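Local coordinates for predicted flavin-nucleotide-binding protein from COG3576 family structurally related to pyridoxine 5'-phosphate oxidase (Lactobacillus delbrueckii subsp. bulgaricus, PDB 2HTD) that probably binds a flavin nucleotide and may act as an oxidoreductase related to pyridoxamine 5'-phosphate oxidase, though its substrate and reaction are not established, at residues B[65-75]-B[125-135]; B[79-90]-B[102-111]. All coordinates share one frame; numbering follows the deposited sequence. Where two conformers were deposited one is given.

Contact 1 of 2, residues B[65-75]-B[125-135]; sequences PSHLQYLEKTK and FPNAFVVNLNI. With SO4 (sulfate ion), chain I; SO4 (sulfate ion), chain C.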
loop_
_atom_site.group_PDB
_atom_site.type_symbol
_atom_site.label_atom_id
_atom_site.label_comp_id
_atom_site.label_asym_id
_atom_site.label_seq_id
_atom_site.Cartn_x
_atom_site.Cartn_y
_atom_site.Cartn_z
ATOM N N PRO B 65 1.118 9.782 19.225
ATOM C CA PRO B 65 1.644 8.444 18.933
ATOM C C PRO B 65 0.605 7.392 18.548
ATOM O O PRO B 65 0.983 6.390 17.943
ATOM C CB PRO B 65 2.343 8.050 20.246
ATOM C CG PRO B 65 2.709 9.350 20.860
ATOM C CD PRO B 65 1.563 10.259 20.539
ATOM N N SER B 66 -0.678 7.632 18.847
ATOM C CA SER B 66 -1.723 6.670 18.452
ATOM C C SER B 66 -2.712 7.188 17.439
ATOM O O SER B 66 -3.711 6.500 17.177
ATOM C CB SER B 66 -2.489 6.227 19.691
ATOM O OG SER B 66 -1.602 5.679 20.652
ATOM N N HIS B 67 -2.477 8.383 16.894
ATOM C CA HIS B 67 -3.409 9.005 15.940
ATOM C C HIS B 67 -2.744 9.755 14.813
ATOM O O HIS B 67 -1.863 10.571 15.019
ATOM C CB HIS B 67 -4.358 9.975 16.654
ATOM C CG HIS B 67 -5.179 9.327 17.712
ATOM N ND1 HIS B 67 -4.708 9.148 18.987
ATOM C CD2 HIS B 67 -6.396 8.741 17.670
ATOM C CE1 HIS B 67 -5.624 8.531 19.711
ATOM N NE2 HIS B 67 -6.652 8.259 18.929
ATOM N N LEU B 68 -3.217 9.497 13.593
ATOM C CA LEU B 68 -2.784 10.173 12.407
ATOM C C LEU B 68 -3.942 10.912 11.787
ATOM O O LEU B 68 -5.079 10.719 12.179
ATOM C CB LEU B 68 -2.237 9.176 11.383
ATOM C CG LEU B 68 -1.155 8.228 11.941
ATOM C CD1 LEU B 68 -0.973 7.037 11.008
ATOM C CD2 LEU B 68 0.132 8.952 12.138
ATOM N N GLN B 69 -3.641 11.757 10.814
ATOM C CA GLN B 69 -4.662 12.525 10.128
ATOM C C GLN B 69 -4.240 12.843 8.710
ATOM O O GLN B 69 -3.063 13.123 8.470
ATOM C CB GLN B 69 -4.915 13.821 10.915
ATOM C CG GLN B 69 -5.979 14.723 10.308
ATOM C CD GLN B 69 -6.157 15.973 11.108
ATOM O OE1 GLN B 69 -5.423 16.947 10.940
ATOM N NE2 GLN B 69 -7.146 15.969 11.995
ATOM N N TYR B 70 -5.174 12.848 7.760
ATOM C CA TYR B 70 -4.890 13.312 6.426
ATOM C C TYR B 70 -6.105 13.985 5.813
ATOM O O TYR B 70 -7.208 13.896 6.358
ATOM C CB TYR B 70 -4.399 12.170 5.537
ATOM C CG TYR B 70 -5.444 11.136 5.140
ATOM C CD1 TYR B 70 -5.693 10.062 5.952
ATOM C CD2 TYR B 70 -6.119 11.227 3.937
ATOM C CE1 TYR B 70 -6.615 9.115 5.606
ATOM C CE2 TYR B 70 -7.067 10.282 3.571
ATOM C CZ TYR B 70 -7.300 9.231 4.404
ATOM O OH TYR B 70 -8.205 8.236 4.090
ATOM N N LEU B 71 -5.889 14.678 4.696
ATOM C CA LEU B 71 -6.954 15.311 3.968
ATOM C C LEU B 71 -7.380 14.428 2.830
ATOM O O LEU B 71 -6.554 13.908 2.078
ATOM C CB LEU B 71 -6.498 16.666 3.425
ATOM C CG LEU B 71 -5.907 17.605 4.468
ATOM C CD1 LEU B 71 -5.478 18.951 3.845
ATOM C CD2 LEU B 71 -6.851 17.839 5.672
ATOM N N GLU B 72 -8.695 14.253 2.702
ATOM C CA GLU B 72 -9.247 13.537 1.583
ATOM C C GLU B 72 -9.769 14.558 0.589
ATOM O O GLU B 72 -10.818 15.180 0.801
ATOM C CB GLU B 72 -10.345 12.585 2.039
ATOM C CG GLU B 72 -10.940 11.764 0.908
ATOM C CD GLU B 72 -9.894 10.950 0.146
ATOM O OE1 GLU B 72 -9.138 10.193 0.803
ATOM O OE2 GLU B 72 -9.815 11.059 -1.098
ATOM N N LYS B 73 -9.003 14.738 -0.479
ATOM C CA LYS B 73 -9.294 15.744 -1.502
ATOM C C LYS B 73 -10.001 15.148 -2.701
ATOM O O LYS B 73 -10.829 15.789 -3.289
ATOM C CB LYS B 73 -7.993 16.419 -2.000
ATOM C CG LYS B 73 -7.090 17.016 -0.889
ATOM C CD LYS B 73 -5.739 17.472 -1.456
ATOM C CE LYS B 73 -4.753 17.878 -0.371
ATOM N NZ LYS B 73 -3.371 18.180 -0.949
ATOM N N THR B 74 -9.643 13.918 -3.040
ATOM C CA THR B 74 -10.080 13.263 -4.274
ATOM C C THR B 74 -11.454 12.630 -4.085
ATOM O O THR B 74 -12.283 12.669 -4.982
ATOM C CB THR B 74 -9.019 12.207 -4.725
ATOM O OG1 THR B 74 -9.485 11.461 -5.854
ATOM C CG2 THR B 74 -8.714 11.239 -3.627
ATOM N N LYS B 75 -11.696 12.074 -2.903
ATOM C CA LYS B 75 -12.937 11.392 -2.602
ATOM C C LYS B 75 -13.191 10.309 -3.661
ATOM O O LYS B 75 -14.227 10.271 -4.324
ATOM C CB LYS B 75 -14.059 12.417 -2.484
ATOM C CG LYS B 75 -13.765 13.455 -1.372
ATOM C CD LYS B 75 -14.606 14.704 -1.545
ATOM C CE LYS B 75 -14.178 15.839 -0.635
ATOM N NZ LYS B 75 -14.948 17.072 -1.026
ATOM N N PHE B 125 -7.595 23.907 1.489
ATOM C CA PHE B 125 -8.513 22.925 0.920
ATOM C C PHE B 125 -9.784 22.838 1.770
ATOM O O PHE B 125 -10.066 21.780 2.375
ATOM C CB PHE B 125 -7.833 21.544 0.832
ATOM C CG PHE B 125 -6.603 21.532 -0.031
ATOM C CD1 PHE B 125 -6.705 21.445 -1.405
ATOM C CD2 PHE B 125 -5.337 21.636 0.534
ATOM C CE1 PHE B 125 -5.559 21.469 -2.213
ATOM C CE2 PHE B 125 -4.210 21.646 -0.269
ATOM C CZ PHE B 125 -4.320 21.572 -1.635
ATOM N N PRO B 126 -10.572 23.932 1.798
ATOM C CA PRO B 126 -11.736 24.004 2.680
ATOM C C PRO B 126 -12.806 22.963 2.386
ATOM O O PRO B 126 -13.634 22.703 3.236
ATOM C CB PRO B 126 -12.283 25.424 2.418
ATOM C CG PRO B 126 -11.767 25.790 1.095
ATOM C CD PRO B 126 -10.411 25.188 1.037
ATOM N N ASN B 127 -12.811 22.412 1.173
ATOM C CA ASN B 127 -13.790 21.389 0.819
ATOM C C ASN B 127 -13.291 19.968 0.931
ATOM O O ASN B 127 -14.031 19.035 0.690
ATOM C CB ASN B 127 -14.324 21.665 -0.564
ATOM C CG ASN B 127 -14.963 23.044 -0.639
ATOM O OD1 ASN B 127 -15.644 23.470 0.307
ATOM N ND2 ASN B 127 -14.716 23.754 -1.713
ATOM N N ALA B 128 -12.051 19.783 1.336
ATOM C CA ALA B 128 -11.580 18.431 1.592
ATOM C C ALA B 128 -12.320 17.849 2.799
ATOM O O ALA B 128 -12.874 18.589 3.639
ATOM C CB ALA B 128 -10.087 18.450 1.859
ATOM N N PHE B 129 -12.307 16.523 2.920
ATOM C CA PHE B 129 -12.676 15.873 4.176
ATOM C C PHE B 129 -11.449 15.591 5.017
ATOM O O PHE B 129 -10.348 15.358 4.483
ATOM C CB PHE B 129 -13.428 14.573 3.953
ATOM C CG PHE B 129 -14.639 14.705 3.088
ATOM C CD1 PHE B 129 -15.384 15.877 3.049
ATOM C CD2 PHE B 129 -15.065 13.630 2.330
ATOM C CE1 PHE B 129 -16.500 15.974 2.245
ATOM C CE2 PHE B 129 -16.193 13.728 1.537
ATOM C CZ PHE B 129 -16.907 14.895 1.491
ATOM N N VAL B 130 -11.619 15.641 6.335
ATOM C CA VAL B 130 -10.539 15.376 7.268
ATOM C C VAL B 130 -10.735 13.977 7.786
ATOM O O VAL B 130 -11.781 13.650 8.327
ATOM C CB VAL B 130 -10.571 16.382 8.426
ATOM C CG1 VAL B 130 -9.513 16.048 9.554
ATOM C CG2 VAL B 130 -10.411 17.796 7.890
ATOM N N VAL B 131 -9.750 13.128 7.541
ATOM C CA VAL B 131 -9.818 11.765 8.022
ATOM C C VAL B 131 -8.823 11.588 9.153
ATOM O O VAL B 131 -7.646 11.765 8.959
ATOM C CB VAL B 131 -9.517 10.762 6.943
ATOM C CG1 VAL B 131 -9.704 9.320 7.513
ATOM C CG2 VAL B 131 -10.369 11.027 5.708
ATOM N N ASN B 132 -9.324 11.245 10.328
ATOM C CA ASN B 132 -8.488 10.888 11.461
ATOM C C ASN B 132 -8.365 9.371 11.506
ATOM O O ASN B 132 -9.310 8.660 11.220
ATOM C CB ASN B 132 -9.091 11.394 12.764
ATOM C CG ASN B 132 -8.836 12.894 12.998
ATOM O OD1 ASN B 132 -8.746 13.657 12.084
ATOM N ND2 ASN B 132 -8.765 13.291 14.240
ATOM N N LEU B 133 -7.207 8.885 11.940
ATOM C CA LEU B 133 -6.922 7.458 11.919
ATOM C C LEU B 133 -6.486 7.078 13.310
ATOM O O LEU B 133 -5.504 7.619 13.816
ATOM C CB LEU B 133 -5.843 7.164 10.891
ATOM C CG LEU B 133 -6.194 7.378 9.423
ATOM C CD1 LEU B 133 -4.943 7.279 8.578
ATOM C CD2 LEU B 133 -7.202 6.361 9.011
ATOM N N ASN B 134 -7.206 6.143 13.901
ATOM C CA ASN B 134 -6.955 5.658 15.236
ATOM C C ASN B 134 -6.183 4.369 15.113
ATOM O O ASN B 134 -6.696 3.344 14.658
ATOM C CB ASN B 134 -8.253 5.400 16.005
ATOM C CG ASN B 134 -9.263 6.541 15.886
ATOM O OD1 ASN B 134 -8.897 7.716 15.814
ATOM N ND2 ASN B 134 -10.544 6.186 15.835
ATOM N N ILE B 135 -4.922 4.432 15.507
ATOM C CA ILE B 135 -4.055 3.302 15.386
ATOM C C ILE B 135 -4.505 2.185 16.306
ATOM O O ILE B 135 -4.729 2.391 17.519
ATOM C CB ILE B 135 -2.589 3.699 15.705
ATOM C CG1 ILE B 135 -2.105 4.694 14.637
ATOM C CG2 ILE B 135 -1.713 2.450 15.721
ATOM C CD1 ILE B 135 -0.748 5.291 14.890
HETATM S S SO4 I . -2.924 14.076 -0.834
HETATM O O1 SO4 I . -2.353 15.432 -0.914
HETATM O O2 SO4 I . -4.179 13.999 -1.623
HETATM O O3 SO4 I . -2.053 13.134 -1.588
HETATM O O4 SO4 I . -3.122 13.673 0.566
HETATM S S SO4 C . -8.255 6.972 -5.155
HETATM O O1 SO4 C . -8.460 8.383 -4.831
HETATM O O2 SO4 C . -8.305 6.205 -3.917
HETATM O O3 SO4 C . -9.284 6.545 -6.107
HETATM O O4 SO4 C . -6.986 6.860 -5.853
HETATM O O HOH W 1 -5.726 5.091 18.490
#

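Contact 2 of 2, residues B[79-90]-B[102-111]; sequences YENIKRGSKVAL and RVLATAEVHE. With SO4 (sulfate ion), chain E.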
loop_
_atom_site.group_PDB
_atom_site.type_symbol
_atom_site.label_atom_id
_atom_site.label_comp_id
_atom_site.label_asym_id
_atom_site.label_seq_id
_atom_site.Cartn_x
_atom_site.Cartn_y
_atom_site.Cartn_z
ATOM N N TYR B 79 -11.710 6.599 -0.321
ATOM C CA TYR B 79 -12.724 7.271 0.468
ATOM C C TYR B 79 -14.003 6.462 0.465
ATOM O O TYR B 79 -14.601 6.260 1.511
ATOM C CB TYR B 79 -12.947 8.693 -0.015
ATOM C CG TYR B 79 -14.299 9.249 0.394
ATOM C CD1 TYR B 79 -14.507 9.751 1.662
ATOM C CD2 TYR B 79 -15.368 9.225 -0.483
ATOM C CE1 TYR B 79 -15.748 10.245 2.051
ATOM C CE2 TYR B 79 -16.626 9.712 -0.109
ATOM C CZ TYR B 79 -16.804 10.219 1.173
ATOM O OH TYR B 79 -18.054 10.716 1.553
ATOM N N GLU B 80 -14.428 5.992 -0.707
ATOM C CA GLU B 80 -15.630 5.164 -0.794
ATOM C C GLU B 80 -15.474 3.888 0.037
ATOM O O GLU B 80 -16.433 3.465 0.664
ATOM C CB GLU B 80 -15.926 4.786 -2.235
ATOM C CG GLU B 80 -16.296 6.000 -3.106
ATOM C CD GLU B 80 -17.664 6.657 -2.799
ATOM O OE1 GLU B 80 -18.470 6.144 -1.972
ATOM O OE2 GLU B 80 -17.936 7.715 -3.417
ATOM N N ASN B 81 -14.279 3.283 0.061
ATOM C CA ASN B 81 -14.056 2.072 0.886
ATOM C C ASN B 81 -14.160 2.386 2.363
ATOM O O ASN B 81 -14.796 1.653 3.131
ATOM C CB ASN B 81 -12.730 1.391 0.603
ATOM C CG ASN B 81 -12.637 0.833 -0.783
ATOM O OD1 ASN B 81 -13.650 0.627 -1.454
ATOM N ND2 ASN B 81 -11.415 0.588 -1.236
ATOM N N ILE B 82 -13.575 3.515 2.754
ATOM C CA ILE B 82 -13.620 3.951 4.150
ATOM C C ILE B 82 -15.056 4.260 4.551
ATOM O O ILE B 82 -15.494 3.872 5.630
ATOM C CB ILE B 82 -12.702 5.139 4.404
ATOM C CG1 ILE B 82 -11.230 4.683 4.411
ATOM C CG2 ILE B 82 -13.065 5.833 5.749
ATOM C CD1 ILE B 82 -10.179 5.820 4.325
ATOM N N LYS B 83 -15.795 4.917 3.662
ATOM C CA LYS B 83 -17.198 5.275 3.938
ATOM C C LYS B 83 -18.045 4.013 4.083
ATOM O O LYS B 83 -19.092 4.022 4.737
ATOM C CB LYS B 83 -17.727 6.211 2.837
ATOM C CG LYS B 83 -19.230 6.470 2.871
ATOM C CD LYS B 83 -19.736 7.359 1.703
ATOM C CE LYS B 83 -21.222 7.203 1.495
ATOM N NZ LYS B 83 -21.793 8.435 0.893
ATOM N N ARG B 84 -17.606 2.916 3.471
ATOM C CA ARG B 84 -18.310 1.637 3.546
ATOM C C ARG B 84 -17.846 0.782 4.731
ATOM O O ARG B 84 -18.357 -0.316 4.936
ATOM C CB ARG B 84 -18.082 0.873 2.242
ATOM C CG ARG B 84 -18.932 -0.332 2.012
ATOM C CD ARG B 84 -18.486 -1.057 0.751
ATOM N NE ARG B 84 -18.610 -0.223 -0.453
ATOM C CZ ARG B 84 -17.596 0.212 -1.209
ATOM N NH1 ARG B 84 -16.328 -0.095 -0.934
ATOM N NH2 ARG B 84 -17.857 0.961 -2.280
ATOM N N GLY B 85 -16.891 1.281 5.500
ATOM C CA GLY B 85 -16.456 0.629 6.740
ATOM C C GLY B 85 -15.078 0.011 6.755
ATOM O O GLY B 85 -14.667 -0.595 7.768
ATOM N N SER B 86 -14.343 0.157 5.662
ATOM C CA SER B 86 -12.998 -0.413 5.624
ATOM C C SER B 86 -12.097 0.099 6.742
ATOM O O SER B 86 -12.064 1.302 7.030
ATOM C CB SER B 86 -12.292 -0.091 4.314
ATOM O OG SER B 86 -11.082 -0.802 4.218
ATOM N N LYS B 87 -11.277 -0.795 7.297
ATOM C CA LYS B 87 -10.100 -0.362 8.036
ATOM C C LYS B 87 -9.007 0.097 7.059
ATOM O O LYS B 87 -9.157 -0.042 5.855
ATOM C CB LYS B 87 -9.571 -1.471 8.965
ATOM C CG LYS B 87 -10.463 -1.829 10.160
ATOM C CD LYS B 87 -9.670 -2.758 11.148
ATOM C CE LYS B 87 -10.567 -3.508 12.119
ATOM N NZ LYS B 87 -9.931 -4.783 12.661
ATOM N N VAL B 88 -7.973 0.743 7.603
ATOM C CA VAL B 88 -6.974 1.408 6.808
ATOM C C VAL B 88 -5.617 0.915 7.294
ATOM O O VAL B 88 -5.359 0.847 8.507
ATOM C CB VAL B 88 -7.020 2.952 6.921
ATOM C CG1 VAL B 88 -6.010 3.607 5.959
ATOM C CG2 VAL B 88 -8.442 3.470 6.649
ATOM N N ALA B 89 -4.779 0.531 6.343
ATOM C CA ALA B 89 -3.368 0.244 6.629
ATOM C C ALA B 89 -2.525 1.374 6.030
ATOM O O ALA B 89 -2.791 1.856 4.919
ATOM C CB ALA B 89 -2.931 -1.096 6.030
ATOM N N LEU B 90 -1.500 1.774 6.768
ATOM C CA LEU B 90 -0.560 2.789 6.292
ATOM C C LEU B 90 0.853 2.305 6.478
ATOM O O LEU B 90 1.172 1.686 7.496
ATOM C CB LEU B 90 -0.698 4.093 7.065
ATOM C CG LEU B 90 -2.078 4.674 7.274
ATOM C CD1 LEU B 90 -1.999 6.179 7.523
ATOM C CD2 LEU B 90 -2.920 4.427 6.120
ATOM N N ARG B 102 4.448 0.159 9.723
ATOM C CA ARG B 102 3.106 0.044 9.184
ATOM C C ARG B 102 2.153 0.112 10.316
ATOM O O ARG B 102 2.489 -0.302 11.436
ATOM C CB ARG B 102 2.925 -1.294 8.443
ATOM C CG ARG B 102 1.488 -1.670 8.188
ATOM C CD ARG B 102 1.382 -2.667 7.041
ATOM N NE ARG B 102 2.256 -3.830 7.230
ATOM C CZ ARG B 102 1.936 -4.907 7.950
ATOM N NH1 ARG B 102 0.753 -5.011 8.584
ATOM N NH2 ARG B 102 2.799 -5.895 8.054
ATOM N N VAL B 103 0.973 0.660 10.077
ATOM C CA VAL B 103 -0.071 0.599 11.065
ATOM C C VAL B 103 -1.336 0.040 10.471
ATOM O O VAL B 103 -1.536 0.058 9.283
ATOM C CB VAL B 103 -0.371 1.963 11.729
ATOM C CG1 VAL B 103 0.893 2.529 12.386
ATOM C CG2 VAL B 103 -0.985 2.932 10.769
ATOM N N LEU B 104 -2.170 -0.495 11.348
ATOM C CA LEU B 104 -3.570 -0.810 11.047
ATOM C C LEU B 104 -4.369 0.176 11.895
ATOM O O LEU B 104 -4.109 0.326 13.094
ATOM C CB LEU B 104 -3.926 -2.271 11.429
ATOM C CG LEU B 104 -5.361 -2.714 11.166
ATOM C CD1 LEU B 104 -5.683 -2.662 9.667
ATOM C CD2 LEU B 104 -5.582 -4.120 11.714
ATOM N N ALA B 105 -5.341 0.839 11.261
ATOM C CA ALA B 105 -6.112 1.899 11.916
ATOM C C ALA B 105 -7.582 1.825 11.531
ATOM O O ALA B 105 -7.959 1.283 10.482
ATOM C CB ALA B 105 -5.562 3.260 11.537
ATOM N N THR B 106 -8.413 2.397 12.391
ATOM C CA THR B 106 -9.798 2.658 12.054
ATOM C C THR B 106 -9.922 4.134 11.716
ATOM O O THR B 106 -9.219 4.940 12.283
ATOM C CB THR B 106 -10.723 2.289 13.235
ATOM O OG1 THR B 106 -10.363 3.074 14.348
ATOM C CG2 THR B 106 -10.590 0.835 13.609
ATOM N N ALA B 107 -10.809 4.466 10.780
ATOM C CA ALA B 107 -10.962 5.806 10.267
ATOM C C ALA B 107 -12.142 6.501 10.900
ATOM O O ALA B 107 -13.169 5.875 11.165
ATOM C CB ALA B 107 -11.180 5.764 8.771
ATOM N N GLU B 108 -11.976 7.793 11.150
ATOM C CA GLU B 108 -13.028 8.674 11.684
ATOM C C GLU B 108 -13.069 9.837 10.710
ATOM O O GLU B 108 -12.119 10.616 10.622
ATOM C CB GLU B 108 -12.640 9.088 13.114
ATOM C CG GLU B 108 -13.289 10.340 13.720
ATOM C CD GLU B 108 -12.600 10.805 15.036
ATOM O OE1 GLU B 108 -12.752 10.075 16.037
ATOM O OE2 GLU B 108 -11.935 11.888 15.079
ATOM N N VAL B 109 -14.131 9.933 9.918
ATOM C CA VAL B 109 -14.171 10.929 8.865
ATOM C C VAL B 109 -15.000 12.142 9.266
ATOM O O VAL B 109 -16.124 11.990 9.747
ATOM C CB VAL B 109 -14.768 10.348 7.572
ATOM C CG1 VAL B 109 -14.832 11.404 6.476
ATOM C CG2 VAL B 109 -13.971 9.121 7.108
ATOM N N HIS B 110 -14.459 13.332 9.026
ATOM C CA HIS B 110 -15.104 14.579 9.381
ATOM C C HIS B 110 -15.278 15.352 8.123
ATOM O O HIS B 110 -14.300 15.782 7.534
ATOM C CB HIS B 110 -14.217 15.350 10.312
ATOM C CG HIS B 110 -13.959 14.656 11.603
ATOM N ND1 HIS B 110 -14.740 14.865 12.714
ATOM C CD2 HIS B 110 -12.993 13.792 11.974
ATOM C CE1 HIS B 110 -14.278 14.141 13.714
ATOM N NE2 HIS B 110 -13.215 13.486 13.291
ATOM N N GLU B 111 -16.518 15.505 7.676
ATOM C CA GLU B 111 -16.777 16.106 6.363
ATOM C C GLU B 111 -16.930 17.619 6.468
ATOM O O GLU B 111 -16.142 18.372 5.873
ATOM C CB GLU B 111 -17.975 15.432 5.678
ATOM C CG GLU B 111 -17.674 13.949 5.332
ATOM C CD GLU B 111 -18.700 13.288 4.408
ATOM O OE1 GLU B 111 -19.667 13.971 3.989
ATOM O OE2 GLU B 111 -18.524 12.075 4.112
HETATM S S SO4 E . 5.236 -7.200 5.534
HETATM O O1 SO4 E . 4.481 -5.930 5.565
HETATM O O2 SO4 E . 4.967 -7.911 6.793
HETATM O O3 SO4 E . 4.883 -8.001 4.314
HETATM O O4 SO4 E . 6.679 -6.978 5.483
HETATM O O HOH W 2 -12.204 2.262 9.428
#

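Contact 1 of 2, residues B[65-75]-B[125-135]
Leu68 and Leu133, Tyr70 and Val131, and Glu72 and Phe129 form the hydrogen-bonded pairs of two antiparallel strands, each joined by two backbone N-H...O bonds; Ile135 N adds another to Ser66 O, an oxygen that a water links to Ile135 O. The pairing belongs to the antiparallel beta-sheet core, consistent with the FMN-binding split barrel of this family.

Polar side chains meet on the face of Gln69 and Asn132. Gln69 stretches away from its backbone N (chi1 -180°) and runs beside Asn132, and its NE2 donates to Asn132 OD1 at 2.8 Å, almost straight at 173°. Asn132 OD1 lies in the amide plane of Gln69, while Tyr115 holds Asn132 ND2.

On the face of Tyr70 and Val131 the contacts are apolar and aromatic. Val131 CB sits over one face of the Tyr70 ring, 3.9 Å from its centroid, and Leu133 CD1 touches the ring edge 3.9 Å from Tyr70 CE1. The buried Tyr70 OH has no hydrogen-bonding partner in the model.

Two lysines close the end near the type I turn from Phe125 to Ala128. Lys75 lies extended over Phe129, its CE 3.5 Å from the ring centroid, and NZ makes a cation-pi contact while donating to Asn127 O at 2.8 Å. Lys73 treats Phe125 similarly: CE lies over the ring centre, and NZ, 4.0 Å from the centroid, also hydrogen-bonds a sulfate ion, probably from the crystallisation liquor.

Leu133 packs on Val88 of strand 88-94, Val130 on helix 114-120, and strand 99-110 pairs with the other edge of strand 129-139.

Contact 2 of 2, residues B[79-90]-B[102-111]
Tyr79 reaches from helix 77-83 to Glu111, just beyond strand 99-110, and its phenol OH donates to Glu111 OE2 at 2.9 Å. The oxygen is met from above the carboxylate plane, but lies at the ring edge of Tyr79; ring and carboxylate are turned 50° apart. An alanine here would remove the phenol, and Glu111 OE2 would probably lose this donor and be freer to turn.

One turn on, Ile82 points its CB at the strand. With CG1 beside the backbone N (chi1 -74°), CG2 is placed anti to that N and touches both Ala107 CB at 3.6 Å and Val109 CG2 at 3.7 Å, while CG1 leads to CD1 and Tyr70. The helix then ends in a Schellman motif at Gly85, whose positive phi turns the chain toward strand 88-94, the first arm of a beta hairpin with strand 99-110. A water bridges Ser86 O to Ala107 N before the strands pair directly.

Val88 with Ala105 and Leu90 with Val103 are the hydrogen-bonded pairs, Ala105 N lying 2.8 Å from Val88 O. Pro52 of the second subunit covers Ala89 and Leu104, and Arg102 NH2 hydrogen-bonds a sulfate ion, probably from the crystallisation liquor, shared with that subunit.

How the contacts relate
Along the chain, contact 2 is nested inside the loop that contact 1 closes: strand 67-72 leads to helix 77-83, the hairpin of strands 88-94 and 99-110 follows, and strand 129-139 returns to pair with the first. The centres lie about 9 Å apart. Both belong to one antiparallel sheet, in which strands 99-110 and 129-139 are neighbours joined by probable backbone hydrogen bonds, Val130 O to His110 N and Asn132 O to Glu108 N, 2.8 Å each. A local hairpin nested inside a long-range pairing thus builds one continuous sheet, consistent with the pyridoxamine 5'-phosphate oxidase family; contact 2 additionally faces the second subunit, which does not touch contact 1.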